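Local coordinates for oxidoreductase, Gfo/Idh/MocA family (Pseudomonas syringae pv. tomato, PDB 3DTY), which probably catalyses an NAD(P)-dependent oxidation or reduction, as a tetrameric Gfo/Idh/MocA-family enzyme that also binds magnesium, at residues T247-E252 and G257-S262; A70-M75 and H98-K103; L293-Q298 and Q303-G308. All coordinates share one frame; numbering follows the deposited sequence.

Contact 1 of 3, residues T247-E252 and G257-S262; sequences TLMEYE and GMVWSS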
loop_
_atom_site.group_PDB
_atom_site.type_symbol
_atom_site.label_atom_id
_atom_site.label_comp_id
_atom_site.label_asym_id
_atom_site.label_seq_id
_atom_site.Cartn_x
_atom_site.Cartn_y
_atom_site.Cartn_z
ATOM N N THR A 247 3.116 -23.229 -13.680
ATOM C CA THR A 247 2.213 -23.891 -14.603
ATOM C C THR A 247 1.744 -22.894 -15.653
ATOM O O THR A 247 1.129 -21.881 -15.321
ATOM C CB THR A 247 0.969 -24.462 -13.877
ATOM O OG1 THR A 247 1.387 -25.377 -12.855
ATOM C CG2 THR A 247 0.057 -25.188 -14.872
ATOM N N LEU A 248 2.054 -23.171 -16.915
ATOM C CA LEU A 248 1.613 -22.296 -18.000
ATOM C C LEU A 248 0.495 -23.021 -18.746
ATOM O O LEU A 248 0.629 -24.201 -19.095
ATOM C CB LEU A 248 2.762 -21.963 -18.953
ATOM C CG LEU A 248 2.370 -20.998 -20.076
ATOM C CD1 LEU A 248 1.851 -19.712 -19.469
ATOM C CD2 LEU A 248 3.563 -20.715 -20.980
HETATM N N MSE A 249 -0.606 -22.311 -18.982
HETATM C CA MSE A 249 -1.763 -22.892 -19.640
HETATM C C MSE A 249 -2.273 -22.112 -20.830
HETATM O O MSE A 249 -2.194 -20.883 -20.872
HETATM C CB MSE A 249 -2.915 -23.016 -18.649
HETATM C CG MSE A 249 -2.624 -23.923 -17.477
HETATM SE SE MSE A 249 -3.999 -23.718 -16.139
HETATM C CE MSE A 249 -3.360 -22.089 -15.385
ATOM N N GLU A 250 -2.816 -22.850 -21.788
ATOM C CA GLU A 250 -3.408 -22.265 -22.971
ATOM C C GLU A 250 -4.896 -22.572 -22.883
ATOM O O GLU A 250 -5.301 -23.730 -22.832
ATOM C CB GLU A 250 -2.816 -22.888 -24.239
ATOM C CG GLU A 250 -1.843 -21.990 -24.985
ATOM C CD GLU A 250 -1.269 -22.656 -26.230
ATOM O OE1 GLU A 250 -2.014 -23.390 -26.917
ATOM O OE2 GLU A 250 -0.079 -22.436 -26.526
ATOM N N TYR A 251 -5.708 -21.527 -22.842
ATOM C CA TYR A 251 -7.151 -21.681 -22.772
ATOM C C TYR A 251 -7.705 -21.776 -24.187
ATOM O O TYR A 251 -7.143 -21.187 -25.116
ATOM C CB TYR A 251 -7.772 -20.470 -22.077
ATOM C CG TYR A 251 -7.462 -20.355 -20.599
ATOM C CD1 TYR A 251 -8.021 -21.242 -19.682
ATOM C CD2 TYR A 251 -6.635 -19.341 -20.117
ATOM C CE1 TYR A 251 -7.768 -21.120 -18.312
ATOM C CE2 TYR A 251 -6.373 -19.209 -18.752
ATOM C CZ TYR A 251 -6.944 -20.099 -17.858
ATOM O OH TYR A 251 -6.700 -19.967 -16.514
ATOM N N GLU A 252 -8.797 -22.515 -24.360
ATOM C CA GLU A 252 -9.404 -22.617 -25.681
ATOM C C GLU A 252 -9.913 -21.211 -25.987
ATOM O O GLU A 252 -10.626 -20.609 -25.181
ATOM C CB GLU A 252 -10.546 -23.643 -25.676
ATOM C CG GLU A 252 -10.137 -25.002 -26.258
ATOM C CD GLU A 252 -11.042 -26.154 -25.818
ATOM O OE1 GLU A 252 -12.286 -25.998 -25.848
ATOM O OE2 GLU A 252 -10.500 -27.223 -25.450
ATOM N N GLY A 257 -2.907 -18.666 -19.291
ATOM C CA GLY A 257 -3.025 -18.770 -17.849
ATOM C C GLY A 257 -1.706 -19.188 -17.232
ATOM O O GLY A 257 -0.951 -19.958 -17.826
HETATM N N MSE A 258 -1.419 -18.669 -16.045
HETATM C CA MSE A 258 -0.189 -19.009 -15.348
HETATM C C MSE A 258 -0.461 -19.188 -13.862
HETATM O O MSE A 258 -1.179 -18.393 -13.259
HETATM C CB MSE A 258 0.858 -17.913 -15.555
HETATM C CG MSE A 258 2.130 -18.137 -14.751
HETATM SE SE MSE A 258 3.522 -16.869 -15.230
HETATM C CE MSE A 258 2.856 -15.307 -14.254
ATOM N N VAL A 259 0.095 -20.237 -13.272
ATOM C CA VAL A 259 -0.098 -20.473 -11.850
ATOM C C VAL A 259 1.241 -20.735 -11.178
ATOM O O VAL A 259 1.963 -21.654 -11.563
ATOM C CB VAL A 259 -1.003 -21.700 -11.564
ATOM C CG1 VAL A 259 -1.215 -21.822 -10.058
ATOM C CG2 VAL A 259 -2.363 -21.569 -12.287
ATOM N N TRP A 260 1.577 -19.914 -10.190
ATOM C CA TRP A 260 2.810 -20.101 -9.445
ATOM C C TRP A 260 2.430 -20.656 -8.076
ATOM O O TRP A 260 1.750 -19.985 -7.293
ATOM C CB TRP A 260 3.573 -18.779 -9.278
ATOM C CG TRP A 260 4.777 -18.892 -8.362
ATOM C CD1 TRP A 260 5.609 -19.968 -8.237
ATOM C CD2 TRP A 260 5.263 -17.901 -7.441
ATOM N NE1 TRP A 260 6.580 -19.711 -7.293
ATOM C CE2 TRP A 260 6.390 -18.451 -6.790
ATOM C CE3 TRP A 260 4.856 -16.602 -7.103
ATOM C CZ2 TRP A 260 7.117 -17.744 -5.815
ATOM C CZ3 TRP A 260 5.584 -15.897 -6.132
ATOM C CH2 TRP A 260 6.700 -16.474 -5.503
ATOM N N SER A 261 2.854 -21.883 -7.797
ATOM C CA SER A 261 2.559 -22.513 -6.510
ATOM C C SER A 261 3.855 -22.597 -5.716
ATOM O O SER A 261 4.878 -23.024 -6.243
ATOM C CB SER A 261 2.001 -23.917 -6.735
ATOM O OG SER A 261 0.905 -23.879 -7.629
ATOM N N SER A 262 3.825 -22.196 -4.451
ATOM C CA SER A 262 5.049 -22.242 -3.664
ATOM C C SER A 262 4.868 -22.208 -2.151
ATOM O O SER A 262 3.938 -21.589 -1.620
ATOM C CB SER A 262 5.979 -21.094 -4.090
ATOM O OG SER A 262 7.291 -21.256 -3.562
HETATM O O HOH W 1 1.665 -24.057 -10.256
#

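Contact 2 of 3, residues A70-M75 and H98-K103; sequences ADYLSM and HYSITK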
loop_
_atom_site.group_PDB
_atom_site.type_symbol
_atom_site.label_atom_id
_atom_site.label_comp_id
_atom_site.label_asym_id
_atom_site.label_seq_id
_atom_site.Cartn_x
_atom_site.Cartn_y
_atom_site.Cartn_z
ATOM N N ALA A 70 -15.987 -44.916 17.026
ATOM C CA ALA A 70 -14.575 -45.265 17.003
ATOM C C ALA A 70 -13.978 -45.094 15.610
ATOM O O ALA A 70 -12.791 -44.799 15.470
ATOM C CB ALA A 70 -14.391 -46.702 17.485
ATOM N N ASP A 71 -14.802 -45.290 14.582
ATOM C CA ASP A 71 -14.344 -45.152 13.203
ATOM C C ASP A 71 -15.478 -44.685 12.292
ATOM O O ASP A 71 -16.656 -44.811 12.635
ATOM C CB ASP A 71 -13.773 -46.485 12.702
ATOM C CG ASP A 71 -14.800 -47.600 12.705
ATOM O OD1 ASP A 71 -15.625 -47.662 11.766
ATOM O OD2 ASP A 71 -14.786 -48.413 13.653
ATOM N N TYR A 72 -15.121 -44.147 11.129
ATOM C CA TYR A 72 -16.128 -43.650 10.203
ATOM C C TYR A 72 -17.111 -44.726 9.742
ATOM O O TYR A 72 -18.290 -44.442 9.552
ATOM C CB TYR A 72 -15.452 -42.954 9.004
ATOM C CG TYR A 72 -14.739 -43.855 8.020
ATOM C CD1 TYR A 72 -15.423 -44.419 6.944
ATOM C CD2 TYR A 72 -13.381 -44.131 8.154
ATOM C CE1 TYR A 72 -14.774 -45.238 6.017
ATOM C CE2 TYR A 72 -12.717 -44.953 7.232
ATOM C CZ TYR A 72 -13.425 -45.502 6.165
ATOM O OH TYR A 72 -12.793 -46.315 5.248
ATOM N N LEU A 73 -16.643 -45.962 9.585
ATOM C CA LEU A 73 -17.526 -47.046 9.148
ATOM C C LEU A 73 -18.612 -47.382 10.169
ATOM O O LEU A 73 -19.792 -47.475 9.826
ATOM C CB LEU A 73 -16.708 -48.295 8.822
ATOM C CG LEU A 73 -16.635 -48.587 7.320
ATOM C CD1 LEU A 73 -15.294 -49.195 6.959
ATOM C CD2 LEU A 73 -17.789 -49.507 6.934
ATOM N N SER A 74 -18.224 -47.565 11.424
ATOM C CA SER A 74 -19.215 -47.873 12.442
ATOM C C SER A 74 -20.218 -46.716 12.523
ATOM O O SER A 74 -21.421 -46.931 12.706
ATOM C CB SER A 74 -18.532 -48.117 13.796
ATOM O OG SER A 74 -17.651 -47.065 14.133
HETATM N N MSE A 75 -19.730 -45.490 12.369
HETATM C CA MSE A 75 -20.618 -44.331 12.412
HETATM C C MSE A 75 -21.634 -44.383 11.273
HETATM O O MSE A 75 -22.838 -44.283 11.501
HETATM C CB MSE A 75 -19.828 -43.017 12.321
HETATM C CG MSE A 75 -20.737 -41.784 12.160
HETATM SE SE MSE A 75 -19.920 -40.086 12.623
HETATM C CE MSE A 75 -18.988 -39.714 10.961
ATOM N N HIS A 98 -9.289 -39.362 2.136
ATOM C CA HIS A 98 -10.437 -38.697 1.540
ATOM C C HIS A 98 -11.234 -39.547 0.557
ATOM O O HIS A 98 -12.470 -39.570 0.596
ATOM C CB HIS A 98 -9.986 -37.399 0.877
ATOM C CG HIS A 98 -9.435 -36.396 1.843
ATOM N ND1 HIS A 98 -9.010 -35.142 1.456
ATOM C CD2 HIS A 98 -9.240 -36.461 3.182
ATOM C CE1 HIS A 98 -8.579 -34.480 2.516
ATOM N NE2 HIS A 98 -8.708 -35.260 3.577
ATOM N N TYR A 99 -10.539 -40.257 -0.319
ATOM C CA TYR A 99 -11.233 -41.074 -1.297
ATOM C C TYR A 99 -12.130 -42.155 -0.703
ATOM O O TYR A 99 -13.310 -42.238 -1.046
ATOM C CB TYR A 99 -10.250 -41.738 -2.254
ATOM C CG TYR A 99 -10.930 -42.744 -3.149
ATOM C CD1 TYR A 99 -11.724 -42.327 -4.212
ATOM C CD2 TYR A 99 -10.819 -44.111 -2.905
ATOM C CE1 TYR A 99 -12.393 -43.245 -5.020
ATOM C CE2 TYR A 99 -11.488 -45.043 -3.704
ATOM C CZ TYR A 99 -12.272 -44.597 -4.761
ATOM O OH TYR A 99 -12.943 -45.497 -5.553
ATOM N N SER A 100 -11.575 -42.987 0.173
ATOM C CA SER A 100 -12.352 -44.082 0.756
ATOM C C SER A 100 -13.474 -43.613 1.670
ATOM O O SER A 100 -14.572 -44.168 1.653
ATOM C CB SER A 100 -11.431 -45.039 1.509
ATOM O OG SER A 100 -10.664 -44.338 2.466
ATOM N N ILE A 101 -13.212 -42.584 2.465
ATOM C CA ILE A 101 -14.240 -42.088 3.365
ATOM C C ILE A 101 -15.381 -41.451 2.576
ATOM O O ILE A 101 -16.548 -41.708 2.856
ATOM C CB ILE A 101 -13.648 -41.096 4.381
ATOM C CG1 ILE A 101 -12.608 -41.828 5.239
ATOM C CG2 ILE A 101 -14.750 -40.508 5.244
ATOM C CD1 ILE A 101 -11.919 -40.975 6.282
ATOM N N THR A 102 -15.050 -40.644 1.572
ATOM C CA THR A 102 -16.083 -40.013 0.753
ATOM C C THR A 102 -16.928 -41.087 0.065
ATOM O O THR A 102 -18.144 -40.948 -0.055
ATOM C CB THR A 102 -15.479 -39.104 -0.333
ATOM O OG1 THR A 102 -14.730 -38.045 0.282
ATOM C CG2 THR A 102 -16.592 -38.496 -1.201
ATOM N N LYS A 103 -16.278 -42.156 -0.388
ATOM C CA LYS A 103 -16.984 -43.247 -1.056
ATOM C C LYS A 103 -17.970 -43.913 -0.096
ATOM O O LYS A 103 -19.144 -44.097 -0.424
ATOM C CB LYS A 103 -15.981 -44.283 -1.564
ATOM C CG LYS A 103 -16.571 -45.400 -2.424
ATOM C CD LYS A 103 -15.449 -46.225 -3.054
ATOM C CE LYS A 103 -15.984 -47.433 -3.790
ATOM N NZ LYS A 103 -16.569 -48.429 -2.854
#

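Contact 3 of 3, residues L293-Q298 and Q303-G308; sequences LSFEVQ and QILERG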
loop_
_atom_site.group_PDB
_atom_site.type_symbol
_atom_site.label_atom_id
_atom_site.label_comp_id
_atom_site.label_asym_id
_atom_site.label_seq_id
_atom_site.Cartn_x
_atom_site.Cartn_y
_atom_site.Cartn_z
ATOM N N LEU A 293 -10.780 -5.079 -3.928
ATOM C CA LEU A 293 -10.661 -5.649 -5.254
ATOM C C LEU A 293 -10.173 -4.522 -6.155
ATOM O O LEU A 293 -10.823 -3.480 -6.247
ATOM C CB LEU A 293 -12.032 -6.139 -5.723
ATOM C CG LEU A 293 -12.152 -6.645 -7.159
ATOM C CD1 LEU A 293 -11.371 -7.943 -7.317
ATOM C CD2 LEU A 293 -13.621 -6.847 -7.498
ATOM N N SER A 294 -9.025 -4.714 -6.797
ATOM C CA SER A 294 -8.492 -3.689 -7.695
ATOM C C SER A 294 -9.133 -3.799 -9.079
ATOM O O SER A 294 -9.264 -4.893 -9.623
ATOM C CB SER A 294 -6.975 -3.822 -7.831
ATOM O OG SER A 294 -6.472 -2.876 -8.767
ATOM N N PHE A 295 -9.540 -2.661 -9.638
ATOM C CA PHE A 295 -10.167 -2.614 -10.959
ATOM C C PHE A 295 -9.404 -1.565 -11.760
ATOM O O PHE A 295 -9.481 -0.372 -11.470
ATOM C CB PHE A 295 -11.644 -2.239 -10.815
ATOM C CG PHE A 295 -12.393 -2.157 -12.118
ATOM C CD1 PHE A 295 -12.277 -3.169 -13.073
ATOM C CD2 PHE A 295 -13.243 -1.080 -12.378
ATOM C CE1 PHE A 295 -12.993 -3.113 -14.268
ATOM C CE2 PHE A 295 -13.968 -1.012 -13.574
ATOM C CZ PHE A 295 -13.844 -2.031 -14.521
ATOM N N GLU A 296 -8.668 -2.016 -12.767
ATOM C CA GLU A 296 -7.833 -1.119 -13.549
ATOM C C GLU A 296 -8.160 -1.016 -15.036
ATOM O O GLU A 296 -7.664 -1.800 -15.845
ATOM C CB GLU A 296 -6.375 -1.550 -13.390
ATOM C CG GLU A 296 -5.897 -1.638 -11.943
ATOM C CD GLU A 296 -4.730 -2.606 -11.774
ATOM O OE1 GLU A 296 -3.828 -2.612 -12.635
ATOM O OE2 GLU A 296 -4.717 -3.360 -10.775
ATOM N N VAL A 297 -8.981 -0.032 -15.388
ATOM C CA VAL A 297 -9.354 0.192 -16.775
ATOM C C VAL A 297 -8.210 0.943 -17.448
ATOM O O VAL A 297 -7.851 2.046 -17.028
ATOM C CB VAL A 297 -10.633 1.043 -16.886
ATOM C CG1 VAL A 297 -10.973 1.273 -18.361
ATOM C CG2 VAL A 297 -11.783 0.356 -16.167
ATOM N N GLN A 298 -7.636 0.350 -18.486
ATOM C CA GLN A 298 -6.540 0.992 -19.189
ATOM C C GLN A 298 -6.952 2.379 -19.675
ATOM O O GLN A 298 -7.989 2.542 -20.317
ATOM C CB GLN A 298 -6.099 0.136 -20.376
ATOM C CG GLN A 298 -4.924 0.718 -21.162
ATOM C CD GLN A 298 -3.708 0.955 -20.294
ATOM O OE1 GLN A 298 -3.350 0.118 -19.473
ATOM N NE2 GLN A 298 -3.062 2.100 -20.474
ATOM N N GLN A 303 -8.968 1.796 -9.812
ATOM C CA GLN A 303 -10.045 1.825 -8.837
ATOM C C GLN A 303 -9.926 0.707 -7.808
ATOM O O GLN A 303 -9.404 -0.376 -8.094
ATOM C CB GLN A 303 -11.399 1.707 -9.536
ATOM C CG GLN A 303 -11.805 2.922 -10.335
ATOM C CD GLN A 303 -13.089 2.695 -11.100
ATOM O OE1 GLN A 303 -13.079 2.187 -12.226
ATOM N NE2 GLN A 303 -14.209 3.056 -10.488
ATOM N N ILE A 304 -10.423 0.982 -6.608
ATOM C CA ILE A 304 -10.416 0.000 -5.538
ATOM C C ILE A 304 -11.844 -0.183 -5.053
ATOM O O ILE A 304 -12.435 0.745 -4.491
ATOM C CB ILE A 304 -9.560 0.460 -4.332
ATOM C CG1 ILE A 304 -8.093 0.613 -4.754
ATOM C CG2 ILE A 304 -9.690 -0.544 -3.193
ATOM C CD1 ILE A 304 -7.460 -0.669 -5.258
ATOM N N LEU A 305 -12.400 -1.370 -5.284
ATOM C CA LEU A 305 -13.750 -1.679 -4.829
ATOM C C LEU A 305 -13.660 -2.280 -3.435
ATOM O O LEU A 305 -12.755 -3.060 -3.136
ATOM C CB LEU A 305 -14.444 -2.665 -5.777
ATOM C CG LEU A 305 -14.900 -2.093 -7.125
ATOM C CD1 LEU A 305 -13.698 -1.631 -7.922
ATOM C CD2 LEU A 305 -15.675 -3.145 -7.901
ATOM N N GLU A 306 -14.622 -1.919 -2.595
ATOM C CA GLU A 306 -14.668 -2.371 -1.215
ATOM C C GLU A 306 -15.875 -3.253 -0.923
ATOM O O GLU A 306 -16.978 -2.982 -1.386
ATOM C CB GLU A 306 -14.709 -1.151 -0.280
ATOM C CG GLU A 306 -13.389 -0.388 -0.142
ATOM C CD GLU A 306 -12.513 -0.929 0.976
ATOM O OE1 GLU A 306 -12.974 -1.822 1.729
ATOM O OE2 GLU A 306 -11.368 -0.454 1.115
ATOM N N ARG A 307 -15.654 -4.308 -0.147
ATOM C CA ARG A 307 -16.731 -5.208 0.239
ATOM C C ARG A 307 -17.852 -4.394 0.884
ATOM O O ARG A 307 -17.591 -3.416 1.589
ATOM C CB ARG A 307 -16.231 -6.231 1.267
ATOM C CG ARG A 307 -17.321 -7.182 1.792
ATOM C CD ARG A 307 -16.870 -7.886 3.076
ATOM N NE ARG A 307 -16.791 -6.963 4.212
ATOM C CZ ARG A 307 -17.848 -6.499 4.877
ATOM N NH1 ARG A 307 -19.077 -6.875 4.532
ATOM N NH2 ARG A 307 -17.683 -5.653 5.890
ATOM N N GLY A 308 -19.091 -4.803 0.638
ATOM C CA GLY A 308 -20.232 -4.136 1.232
ATOM C C GLY A 308 -20.670 -2.774 0.728
ATOM O O GLY A 308 -21.497 -2.134 1.371
#

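Contact 1 of 3, residues T247-E252 and G257-S262
Thr-247 pairs with Val-259 within an antiparallel beta hairpin in the C-terminal alpha/beta domain, strands 244-251 and 256-262 of the large mixed sheet. Backbone N and O of both residues bond to each other, and the Thr-247 side chain adds a third link: its OG1 lies 2.9 Å from a water that donates to Val-259 O and also joins Ser-261 OG. Leu-248 faces Met-258 in the non-hydrogen-bonded pair on the other surface of the sheet; with Leu-248 CG anti to the backbone N (chi1 -177°), CD1 settles 3.3 Å from Gly-257 O. That surface meets the second subunit, where Met-258 packs on Met-258 of the other copy. Met-249 returns to the Thr-247 side. Met-249 N donates to Gly-257 O at 2.6 Å, its O accepts from Gly-257 N, and its selenomethionine chain bends at the last torsion (chi3 -79°), which brings Met-249 CE to a tight 3.3 Å from Val-259 CG2. Trp-373 of helix 364-382 covers Thr-247, Met-249 and Val-259 there. Glu-250 turns away and forms a salt bridge with Arg-226 on the adjoining strand. Tyr-251 finally brings its ring obliquely to Gly-257, with Tyr-251 CE2 3.5 Å from Gly-257 CA.

Contact 2 of 3, residues A70-M75 and H98-K103
Two helices of the NAD-binding Rossmann fold, 72-79 and 98-107, meet near their N-terminal ends, where Tyr-72 reaches across to Ile-101 and Ser-100. These helices flank strand 88-92 in sequence, and the contact joins them through an aromatic ring laid against an aliphatic branch. Ile-101 CG1 sits over the middle of the Tyr-72 ring, 3.7 Å from its centroid and only 11° off the ring normal, a well-centred CH-pi contact. Ile-101 CD1 continues toward one side of the same ring, 3.9 Å from Tyr-72 CD2. The first torsion of Tyr-72 (chi1 71°) places CG between its backbone N and carbonyl carbon, and the ring thereby projects from the first turn of its helix toward 98-103. At the phenolic end the fit is looser, with Tyr-72 OH 4.0 Å from Ser-100 OG; that serine hydroxyl is instead bonded to Thr-97 O. Ile-101 also packs on Ile-91 of the central parallel sheet and on Val-18, which ties the Tyr-72 ring indirectly to the domain core. Farther round helix 98-107, Tyr-99 OH bonds Asn-127, a magnesium ligand. The start of helix 72-79 is fixed just before the tyrosine by Asp-71 at the N-cap. Asp-71 O accepts from both Met-75 N and Ser-74 OG, the latter at 2.9 Å. The capping bond itself is short and nearly straight: Ser-74 N meets Asp-71 OD1 at 2.6 Å, from above the carboxylate plane, with an N-H...O angle of 165°.

Contact 3 of 3, residues L293-Q298 and Q303-G308
Gln-303 lies alongside Phe-295 in a beta hairpin of strands 292-297 and 302-306, at the outer end of the chain's mixed sheet. From Gln-303 CB, 3.4 Å from Phe-295 O, the side chain rises with CG anti to its carbonyl carbon (chi1 -70°) and stays extended as far as the amide. CG has drawn back from that oxygen, CD comes beside the ring, and Gln-303 OE1 reaches 3.3 Å from Phe-295 CD2, with Phe-295 CE2 a little farther off. Amide and ring planes are turned 47° from each other, and both groups point the same way. Leu-305 CD1 touches Phe-295 CB at 3.6 Å; Met-157 of helix 149-159 covers this leucine and the ring. Underneath, the hydrogen-bonded pairs Leu-293 with Leu-305 and Phe-295 with Gln-303 each close two backbone bonds, Phe-295 N to Gln-303 O being the straightest at 171°. The opposite surface carries Ser-294 and Ile-304, where Ser-294 OG donates to the anti lone pair of Glu-296 OE2, 2.7 Å away, while Glu-296 OE1 forms a salt bridge with Arg-275. The chemistry is thus divided: backbone bonds set the register, Leu-293, Phe-295 and Leu-305 pack under helix 149-159 with the Gln-303 amide beside the phenylalanine ring, and the outermost strand of this chain's sheet, 302-306, continues it into the third subunit through an antiparallel ladder at Gln-303 and Ile-304.

Contacts 1 and 3 are separate hairpins of one mixed sheet in the C-terminal domain, their centres 24 Å apart and their nearest atoms about 14 Å. Both touch the second subunit; contact 3 also carries the sheet into the third subunit and packs on the fourth, consistent with a part in the tetramer. Contact 2 belongs to the Rossmann domain across the chain's centre, with its centre 34 Å from that of contact 1 and 44 Å from that of contact 3; no other subunit touches it. The Ser-100 side chain is about 10 Å from that of Asn-127 and about 12 Å from that of Glu-123, both magnesium ligands; the Thr-247 side chain of contact 1 is about 13 Å from a bound magnesium ion.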